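Local coordinates for UTP--glucose-1-phosphate uridylyltransferase YngB (Bacillus subtilis, PDB 7O2N), which catalyses the formation of UDP-glucose from glucose 1-phosphate and UTP, an intermediate step in making the glycolipid that anchors lipoteichoic acid, at residues L30-D34 against K35-Q39; E43-E47 against S48-D52; Q160-L163 against P164-S168; Y207-N210 against S211-S215. All coordinates share one frame; numbering follows the deposited sequence.

Contact 1 of 4, residues L30-D34 against K35-Q39; sequences LPIVD and KPAIQ
Asp34 and Lys35 send neighbouring side chains across each other at a slant, the carboxylate oxygen OD1 of Asp34 lying 3.2 Å from CG of Lys35. Asp34 carries CG between its backbone N and carbonyl carbon (chi1 59°), which brings OD1 over the root of the lysine, while the Lys35 chain kinks twice further out and leads its amine elsewhere. The charged ends therefore do not pair: OD1 of Asp34 and NZ of Lys35 stand 6.3 Å apart. The amine instead reaches Glu43 and lies against the ring of Tyr40, and OD2 of Asp34 is bridged to Arg272 and to Lys258 of the second subunit. The backbone itself doubles back. Pro31 and Pro36 form a single antiparallel, non-hydrogen-bonded bridge, suited to two residues without an N-H, flanked by bonds from Ile32 N to Lys35 O (2.6 Å) and from Ala37 N to Leu30 O (3.0 Å). CA of Pro36 adds a C-H contact to Leu30 O at 3.4 Å. Where the turn meets the helix, CG1 of Ile32 packs on CB of Ala37 at 4.3 Å. The whole turn leads into helix 37-47; Ile32 and Val33 lean on helix 258-269, and Leu30 and Pro31 pack on Pro31 of the second subunit, placing the turn at the dimer interface.

Contact 2 of 4, residues E43-E47 against S48-D52; sequences EEAAE and SGIED
Ile50 overlaps Ala45 with the base of its side chain, CB to CB at 4.0 Å, and its CG1 branch lies alongside the same methyl at 4.1 Å. With CG1 anti to the carbonyl carbon (chi1 -59°), that branch stays near the alanine and its carbonyl oxygen. This apolar overlap accompanies a Schellman motif closing helix 37-47. Ile50 N reaches back to Ala45 O at 2.9 Å, and inside that loop Gly49 N bonds to Ala46 O at 2.8 Å, coming from above the carbonyl plane, 55° out of it. Gly49 makes the reversal with a positive phi of 86°, a conformation that favours glycine. Just before the glycine, Ser48 N bonds to Glu44 O at 2.9 Å. The Ser48 hydroxyl adds a weak bond to that same oxygen, OG to O 3.4 Å, so two donors of one residue address a single carbonyl of the last turn. The Glu44 carboxylate is held by Arg206. Ser48 and Ile50 both pack on Leu142 of helix 141-152, and Ile50 also touches Ala7 of strand 6-11, so the turn after the helix packs between helix 141-152 and strand 6-11 just before the chain enters strand 52-57.

Contact 3 of 4, residues Q160-L163 against P164-S168; sequences QSVL and PEDVS
Val162 meets Asp166 and Val167 where strand 156-161 runs out into a 3-10 turn, closed by Asp166 N on Leu163 O at 3.1 Å. The packed part lies on the inner side of this turn. CG2 of Val162 sits against the Asp166 side chain, 3.7 Å from its CB and 3.4 Å from OD2, while CG1 touches CG1 of Val167 at 4.1 Å. Val162 directs its two methyls to different partners because CG1 stands between the backbone N and the carbonyl carbon (chi1 65°) and CG2 lies anti to the N. Ala202 of strand 201-204 and the loop residue Tyr170 touch this valine, and Ala197 touches Val167. An alanine in place of Asp166 is likely to leave CG2 of Val162 less covered and to deprive Lys169 of its long, weak ion pair. The outer side is looser: Leu163, Pro164 and Glu165 are exposed, and Leu163 lies alongside both acidic side chains, pointing the same way. Glu165 bends at chi2 (-89°), which folds its carboxylate back alongside the leucine instead of letting it extend into solvent. OE2 of Glu165 comes to rest 3.4 Å from CB of Leu163.

Contact 4 of 4, residues Y207-N210 against S211-S215; sequences YVLN and SSIFS
The flat peptide group between Asn210 and Ser211 receives Ile213 N on one face: the N-H bonds to Asn210 O at 2.8 Å from above the carbonyl plane, 48° out of it. CB of Asn210 and OG of Ser212 lie 3.2 Å from each other. This is a strand-to-helix turn in the GT-A-type nucleotidyltransferase domain: strand 206-210 leads through two serines into helix 213-219, whose first N-H, that of Ile213, is tied back to Asn210 O. A second flat group, the Phe214 ring, meets the ring of Phe126 on strand 125-129, the two planes only about 5° from parallel. The main apolar touch across the turn belongs to Leu209 and Ile213, whose side chains cross at a slant. CG2 of Ile213 is 4.0 Å from CD1 of Leu209 and equally far from its CB, and CG1 of Ile213 comes within 4.1 Å of CD1. The methyl CG2 stands between the backbone N and carbonyl carbon of Ile213, which turns it to the leucine. Leu234 and Val237 of helix 230-240 lie against this pair, Leu234 on Leu209 and Val237 on Ile213. Ser211 OG hydrogen-bonds to the backbone oxygen of Glu124, fixing the turn to the chain just before strand 125-129. On the helix side, Ser215 OG donates to Ser212 O at 3.0 Å.

Overall arrangement
Contacts 1 and 2 sit near the two ends of helix 37-47, their centres 17 Å apart, and touch through the salt bridge between Lys35 NZ and Glu43 OE1. Contact 2 approaches contact 4 to about 7 Å between nearest atoms; Leu142 of helix 141-152 packs on Ser48 and Ile50 of one and Val208 of the other. Contacts 3 and 4 lie at the ends of neighbouring antiparallel strands, 156-161 and 206-210, with centres 26 Å apart. Contact 1 alone reaches the second subunit of the homodimer. It follows strand 6-11 and the glycine-rich loop after it, which binds the nucleotide in related nucleotidyltransferases and probably does so here.

Contact 1 of 4, residues L30-D34 against K35-Q39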
loop_
_atom_site.group_PDB
_atom_site.type_symbol
_atom_site.label_atom_id
_atom_site.label_comp_id
_atom_site.label_asym_id
_atom_site.label_seq_id
_atom_site.Cartn_x
_atom_site.Cartn_y
_atom_site.Cartn_z
ATOM N N LEU A 30 5.290 -0.187 0.751
ATOM C CA LEU A 30 3.916 0.021 1.187
ATOM C C LEU A 30 3.654 1.515 1.321
ATOM O O LEU A 30 4.470 2.305 1.816
ATOM C CB LEU A 30 3.636 -0.718 2.498
ATOM C CG LEU A 30 3.632 -2.243 2.392
ATOM C CD1 LEU A 30 3.637 -2.868 3.776
ATOM C CD2 LEU A 30 2.405 -2.712 1.627
ATOM N N PRO A 31 2.495 1.951 0.809
ATOM C CA PRO A 31 2.197 3.375 0.752
ATOM C C PRO A 31 1.909 3.829 2.180
ATOM O O PRO A 31 1.281 3.098 2.936
ATOM C CB PRO A 31 0.975 3.419 -0.179
ATOM C CG PRO A 31 0.296 2.074 0.019
ATOM C CD PRO A 31 1.436 1.102 0.249
ATOM N N ILE A 32 2.398 5.021 2.543
ATOM C CA ILE A 32 2.001 5.578 3.814
ATOM C C ILE A 32 0.902 6.604 3.623
ATOM O O ILE A 32 -0.202 6.384 4.123
ATOM C CB ILE A 32 3.168 6.034 4.689
ATOM C CG1 ILE A 32 3.749 4.819 5.419
ATOM C CG2 ILE A 32 2.703 7.103 5.671
ATOM C CD1 ILE A 32 2.709 3.835 5.918
ATOM N N VAL A 33 1.137 7.708 2.911
ATOM C CA VAL A 33 -0.134 8.302 2.521
ATOM C C VAL A 33 -0.444 7.865 1.088
ATOM O O VAL A 33 -1.445 7.208 0.804
ATOM C CB VAL A 33 -0.214 9.813 2.777
ATOM C CG1 VAL A 33 -1.369 10.480 2.032
ATOM C CG2 VAL A 33 -0.304 10.076 4.262
ATOM N N ASP A 34 0.529 8.116 0.227
ATOM C CA ASP A 34 0.454 7.839 -1.182
ATOM C C ASP A 34 1.913 7.816 -1.621
ATOM O O ASP A 34 2.236 7.860 -2.805
ATOM C CB ASP A 34 -0.336 8.968 -1.843
ATOM C CG ASP A 34 0.280 10.347 -1.640
ATOM O OD1 ASP A 34 1.189 10.494 -0.806
ATOM O OD2 ASP A 34 -0.145 11.271 -2.337
ATOM N N LYS A 35 2.779 7.812 -0.605
ATOM C CA LYS A 35 4.209 7.668 -0.766
ATOM C C LYS A 35 4.648 6.343 -0.156
ATOM O O LYS A 35 4.231 5.961 0.946
ATOM C CB LYS A 35 4.922 8.763 0.016
ATOM C CG LYS A 35 4.366 10.134 -0.279
ATOM C CD LYS A 35 5.441 11.144 -0.441
ATOM C CE LYS A 35 6.140 11.462 0.855
ATOM N NZ LYS A 35 6.856 12.740 0.680
ATOM N N PRO A 36 5.533 5.608 -0.862
ATOM C CA PRO A 36 6.166 4.422 -0.293
ATOM C C PRO A 36 6.971 4.837 0.935
ATOM O O PRO A 36 7.600 5.890 0.955
ATOM C CB PRO A 36 7.082 3.961 -1.434
ATOM C CG PRO A 36 6.368 4.467 -2.659
ATOM C CD PRO A 36 5.934 5.853 -2.250
ATOM N N ALA A 37 6.929 3.975 1.953
ATOM C CA ALA A 37 7.574 4.276 3.208
ATOM C C ALA A 37 9.029 4.650 2.921
ATOM O O ALA A 37 9.568 5.619 3.449
ATOM C CB ALA A 37 7.425 3.085 4.109
ATOM N N ILE A 38 9.659 3.889 2.024
ATOM C CA ILE A 38 11.073 4.070 1.723
ATOM C C ILE A 38 11.327 5.527 1.296
ATOM O O ILE A 38 12.390 6.080 1.562
ATOM C CB ILE A 38 11.507 3.018 0.675
ATOM C CG1 ILE A 38 12.965 2.558 0.761
ATOM C CG2 ILE A 38 11.133 3.416 -0.732
ATOM C CD1 ILE A 38 13.888 3.424 1.535
ATOM N N GLN A 39 10.329 6.169 0.676
ATOM C CA GLN A 39 10.561 7.508 0.165
ATOM C C GLN A 39 10.651 8.500 1.313
ATOM O O GLN A 39 11.387 9.481 1.218
ATOM C CB GLN A 39 9.468 7.987 -0.785
ATOM C CG GLN A 39 9.770 9.343 -1.417
ATOM C CD GLN A 39 8.663 9.719 -2.374
ATOM O OE1 GLN A 39 8.086 8.885 -3.070
ATOM N NE2 GLN A 39 8.290 10.981 -2.364
#

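Contact 2 of 4, residues E43-E47 against S48-D52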
loop_
_atom_site.group_PDB
_atom_site.type_symbol
_atom_site.label_atom_id
_atom_site.label_comp_id
_atom_site.label_asym_id
_atom_site.label_seq_id
_atom_site.Cartn_x
_atom_site.Cartn_y
_atom_site.Cartn_z
ATOM N N GLU A 43 13.710 11.036 1.954
ATOM C CA GLU A 43 13.372 12.442 2.119
ATOM C C GLU A 43 13.983 13.017 3.390
ATOM O O GLU A 43 14.601 14.064 3.356
ATOM C CB GLU A 43 11.873 12.632 2.008
ATOM C CG GLU A 43 11.472 12.790 0.551
ATOM C CD GLU A 43 9.986 12.688 0.293
ATOM O OE1 GLU A 43 9.240 12.387 1.242
ATOM O OE2 GLU A 43 9.569 12.910 -0.846
ATOM N N GLU A 44 13.862 12.302 4.504
ATOM C CA GLU A 44 14.551 12.704 5.718
ATOM C C GLU A 44 16.015 12.989 5.386
ATOM O O GLU A 44 16.480 14.110 5.579
ATOM C CB GLU A 44 14.402 11.650 6.811
ATOM C CG GLU A 44 14.646 12.214 8.197
ATOM C CD GLU A 44 14.552 11.200 9.327
ATOM O OE1 GLU A 44 13.490 10.524 9.471
ATOM O OE2 GLU A 44 15.524 11.096 10.083
ATOM N N ALA A 45 16.692 11.980 4.829
ATOM C CA ALA A 45 18.118 12.037 4.549
ATOM C C ALA A 45 18.452 13.199 3.611
ATOM O O ALA A 45 19.382 13.959 3.877
ATOM C CB ALA A 45 18.607 10.718 3.998
ATOM N N ALA A 46 17.704 13.342 2.515
ATOM C CA ALA A 46 17.991 14.411 1.572
ATOM C C ALA A 46 17.972 15.768 2.276
ATOM O O ALA A 46 18.945 16.517 2.190
ATOM C CB ALA A 46 17.055 14.365 0.388
ATOM N N GLU A 47 16.887 16.078 3.000
ATOM C CA GLU A 47 16.747 17.380 3.632
ATOM C C GLU A 47 17.706 17.539 4.814
ATOM O O GLU A 47 17.955 18.659 5.237
ATOM C CB GLU A 47 15.298 17.640 4.018
ATOM C CG GLU A 47 14.365 17.568 2.826
ATOM C CD GLU A 47 12.911 17.350 3.211
ATOM O OE1 GLU A 47 12.620 17.419 4.437
ATOM O OE2 GLU A 47 12.074 17.102 2.295
ATOM N N SER A 48 18.225 16.435 5.361
ATOM C CA SER A 48 19.277 16.485 6.370
ATOM C C SER A 48 20.625 16.820 5.725
ATOM O O SER A 48 21.646 16.898 6.416
ATOM C CB SER A 48 19.391 15.171 7.142
ATOM O OG SER A 48 18.405 15.066 8.157
ATOM N N GLY A 49 20.630 16.934 4.388
ATOM C CA GLY A 49 21.837 17.202 3.620
ATOM C C GLY A 49 22.656 15.962 3.243
ATOM O O GLY A 49 23.830 16.090 2.922
ATOM N N ILE A 50 22.057 14.764 3.257
ATOM C CA ILE A 50 22.748 13.586 2.750
ATOM C C ILE A 50 22.676 13.591 1.230
ATOM O O ILE A 50 21.631 13.877 0.648
ATOM C CB ILE A 50 22.191 12.277 3.341
ATOM C CG1 ILE A 50 22.315 12.264 4.865
ATOM C CG2 ILE A 50 22.864 11.062 2.712
ATOM C CD1 ILE A 50 23.690 12.595 5.348
ATOM N N GLU A 51 23.809 13.274 0.592
ATOM C CA GLU A 51 23.876 13.300 -0.862
ATOM C C GLU A 51 23.934 11.874 -1.432
ATOM O O GLU A 51 23.551 11.672 -2.576
ATOM C CB GLU A 51 24.962 14.274 -1.331
ATOM C CG GLU A 51 26.125 14.397 -0.348
ATOM C CD GLU A 51 27.231 15.401 -0.651
ATOM O OE1 GLU A 51 26.940 16.439 -1.294
ATOM O OE2 GLU A 51 28.389 15.154 -0.217
ATOM N N ASP A 52 24.357 10.883 -0.625
ATOM C CA ASP A 52 24.601 9.538 -1.129
ATOM C C ASP A 52 24.097 8.483 -0.144
ATOM O O ASP A 52 24.530 8.430 1.003
ATOM C CB ASP A 52 26.087 9.311 -1.428
ATOM C CG ASP A 52 26.719 10.298 -2.407
ATOM O OD1 ASP A 52 26.228 10.397 -3.574
ATOM O OD2 ASP A 52 27.726 10.944 -2.008
#

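Contact 3 of 4, residues Q160-L163 against P164-S168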
loop_
_atom_site.group_PDB
_atom_site.type_symbol
_atom_site.label_atom_id
_atom_site.label_comp_id
_atom_site.label_asym_id
_atom_site.label_seq_id
_atom_site.Cartn_x
_atom_site.Cartn_y
_atom_site.Cartn_z
ATOM N N GLN A 160 14.144 9.205 21.939
ATOM C CA GLN A 160 12.920 9.771 22.493
ATOM C C GLN A 160 12.470 8.877 23.658
ATOM O O GLN A 160 12.833 7.698 23.740
ATOM C CB GLN A 160 11.847 9.880 21.404
ATOM C CG GLN A 160 11.957 11.131 20.548
ATOM C CD GLN A 160 10.750 11.246 19.659
ATOM O OE1 GLN A 160 10.005 10.275 19.513
ATOM N NE2 GLN A 160 10.523 12.428 19.087
ATOM N N SER A 161 11.690 9.442 24.582
ATOM C CA SER A 161 11.266 8.653 25.726
ATOM C C SER A 161 10.040 7.811 25.370
ATOM O O SER A 161 9.321 8.091 24.412
ATOM C CB SER A 161 11.046 9.506 26.944
ATOM O OG SER A 161 10.848 10.852 26.556
ATOM N N VAL A 162 9.819 6.759 26.158
ATOM C CA VAL A 162 8.695 5.881 25.919
ATOM C C VAL A 162 8.132 5.429 27.271
ATOM O O VAL A 162 8.814 5.518 28.289
ATOM C CB VAL A 162 9.114 4.741 24.970
ATOM C CG1 VAL A 162 10.164 3.810 25.558
ATOM C CG2 VAL A 162 7.914 3.961 24.458
ATOM N N LEU A 163 6.863 4.999 27.292
ATOM C CA LEU A 163 6.247 4.550 28.532
ATOM C C LEU A 163 6.938 3.260 28.960
ATOM O O LEU A 163 7.311 2.467 28.103
ATOM C CB LEU A 163 4.746 4.324 28.323
ATOM C CG LEU A 163 4.050 5.264 27.335
ATOM C CD1 LEU A 163 2.805 4.618 26.734
ATOM C CD2 LEU A 163 3.717 6.622 27.965
ATOM N N PRO A 164 7.181 3.043 30.275
ATOM C CA PRO A 164 7.777 1.809 30.784
ATOM C C PRO A 164 7.478 0.484 30.087
ATOM O O PRO A 164 8.390 -0.333 29.974
ATOM C CB PRO A 164 7.350 1.754 32.262
ATOM C CG PRO A 164 6.938 3.175 32.615
ATOM C CD PRO A 164 7.008 4.021 31.357
ATOM N N GLU A 165 6.228 0.257 29.651
ATOM C CA GLU A 165 5.850 -1.077 29.200
ATOM C C GLU A 165 6.626 -1.446 27.942
ATOM O O GLU A 165 7.058 -2.591 27.805
ATOM C CB GLU A 165 4.348 -1.262 28.978
ATOM C CG GLU A 165 3.692 -0.140 28.208
ATOM C CD GLU A 165 3.194 0.987 29.093
ATOM O OE1 GLU A 165 2.047 1.416 28.877
ATOM O OE2 GLU A 165 3.952 1.436 29.988
ATOM N N ASP A 166 6.838 -0.446 27.078
ATOM C CA ASP A 166 7.313 -0.654 25.722
ATOM C C ASP A 166 8.834 -0.687 25.648
ATOM O O ASP A 166 9.362 -0.629 24.545
ATOM C CB ASP A 166 6.882 0.462 24.769
ATOM C CG ASP A 166 5.407 0.813 24.747
ATOM O OD1 ASP A 166 4.556 -0.110 24.841
ATOM O OD2 ASP A 166 5.118 2.024 24.612
ATOM N N VAL A 167 9.538 -0.815 26.782
ATOM C CA VAL A 167 10.987 -0.673 26.738
ATOM C C VAL A 167 11.635 -1.931 26.160
ATOM O O VAL A 167 12.767 -1.896 25.671
ATOM C CB VAL A 167 11.604 -0.247 28.083
ATOM C CG1 VAL A 167 11.177 1.156 28.482
ATOM C CG2 VAL A 167 11.319 -1.240 29.191
ATOM N N SER A 168 10.889 -3.037 26.190
ATOM C CA SER A 168 11.382 -4.297 25.657
ATOM C C SER A 168 11.220 -4.339 24.139
ATOM O O SER A 168 11.515 -5.345 23.512
ATOM C CB SER A 168 10.699 -5.462 26.314
ATOM O OG SER A 168 11.285 -5.743 27.577
#

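Contact 4 of 4, residues Y207-N210 against S211-S215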
loop_
_atom_site.group_PDB
_atom_site.type_symbol
_atom_site.label_atom_id
_atom_site.label_comp_id
_atom_site.label_asym_id
_atom_site.label_seq_id
_atom_site.Cartn_x
_atom_site.Cartn_y
_atom_site.Cartn_z
ATOM N N TYR A 207 21.147 6.797 13.602
ATOM C CA TYR A 207 22.516 6.768 14.101
ATOM C C TYR A 207 23.397 7.613 13.187
ATOM O O TYR A 207 23.145 7.677 11.992
ATOM C CB TYR A 207 23.087 5.352 14.126
ATOM C CG TYR A 207 22.251 4.297 14.794
ATOM C CD1 TYR A 207 21.055 3.842 14.245
ATOM C CD2 TYR A 207 22.713 3.654 15.936
ATOM C CE1 TYR A 207 20.313 2.827 14.844
ATOM C CE2 TYR A 207 22.002 2.619 16.536
ATOM C CZ TYR A 207 20.790 2.212 15.996
ATOM O OH TYR A 207 20.091 1.199 16.587
ATOM N N VAL A 208 24.390 8.285 13.778
ATOM C CA VAL A 208 25.562 8.724 13.052
ATOM C C VAL A 208 26.760 7.964 13.619
ATOM O O VAL A 208 26.872 7.792 14.827
ATOM C CB VAL A 208 25.702 10.250 13.098
ATOM C CG1 VAL A 208 27.035 10.716 12.541
ATOM C CG2 VAL A 208 24.578 10.890 12.312
ATOM N N LEU A 209 27.605 7.429 12.727
ATOM C CA LEU A 209 28.691 6.545 13.123
ATOM C C LEU A 209 30.019 6.966 12.495
ATOM O O LEU A 209 30.066 7.734 11.528
ATOM C CB LEU A 209 28.339 5.108 12.720
ATOM C CG LEU A 209 27.127 4.504 13.413
ATOM C CD1 LEU A 209 27.039 3.017 13.094
ATOM C CD2 LEU A 209 27.204 4.726 14.918
ATOM N N ASN A 210 31.099 6.432 13.076
ATOM C CA ASN A 210 32.436 6.670 12.560
ATOM C C ASN A 210 32.920 5.413 11.850
ATOM O O ASN A 210 32.498 4.301 12.181
ATOM C CB ASN A 210 33.392 7.134 13.664
ATOM C CG ASN A 210 33.262 8.613 13.946
ATOM O OD1 ASN A 210 33.136 9.018 15.098
ATOM N ND2 ASN A 210 33.252 9.412 12.889
ATOM N N SER A 211 33.796 5.629 10.860
ATOM C CA SER A 211 34.497 4.570 10.154
ATOM C C SER A 211 35.008 3.529 11.148
ATOM O O SER A 211 34.870 2.328 10.909
ATOM C CB SER A 211 35.624 5.160 9.387
ATOM O OG SER A 211 35.362 6.529 9.102
ATOM N N SER A 212 35.585 4.010 12.265
ATOM C CA SER A 212 36.059 3.186 13.372
ATOM C C SER A 212 35.122 2.009 13.598
ATOM O O SER A 212 35.580 0.890 13.786
ATOM C CB SER A 212 36.188 3.990 14.635
ATOM O OG SER A 212 35.988 5.374 14.362
ATOM N N ILE A 213 33.811 2.286 13.552
ATOM C CA ILE A 213 32.779 1.335 13.931
ATOM C C ILE A 213 32.905 0.044 13.121
ATOM O O ILE A 213 32.353 -0.988 13.505
ATOM C CB ILE A 213 31.375 1.972 13.837
ATOM C CG1 ILE A 213 30.404 1.373 14.853
ATOM C CG2 ILE A 213 30.813 1.936 12.431
ATOM C CD1 ILE A 213 30.754 1.716 16.289
ATOM N N PHE A 214 33.656 0.103 12.014
ATOM C CA PHE A 214 33.782 -1.054 11.140
ATOM C C PHE A 214 34.626 -2.136 11.805
ATOM O O PHE A 214 34.174 -3.272 11.950
ATOM C CB PHE A 214 34.229 -0.643 9.738
ATOM C CG PHE A 214 33.102 -0.020 8.963
ATOM C CD1 PHE A 214 31.878 -0.678 8.858
ATOM C CD2 PHE A 214 33.250 1.222 8.362
ATOM C CE1 PHE A 214 30.815 -0.109 8.171
ATOM C CE2 PHE A 214 32.185 1.790 7.679
ATOM C CZ PHE A 214 30.972 1.127 7.584
ATOM N N SER A 215 35.842 -1.739 12.206
ATOM C CA SER A 215 36.753 -2.565 12.984
ATOM C C SER A 215 35.972 -3.212 14.122
ATOM O O SER A 215 35.833 -4.440 14.198
ATOM C CB SER A 215 37.866 -1.714 13.534
ATOM O OG SER A 215 38.014 -0.539 12.747
#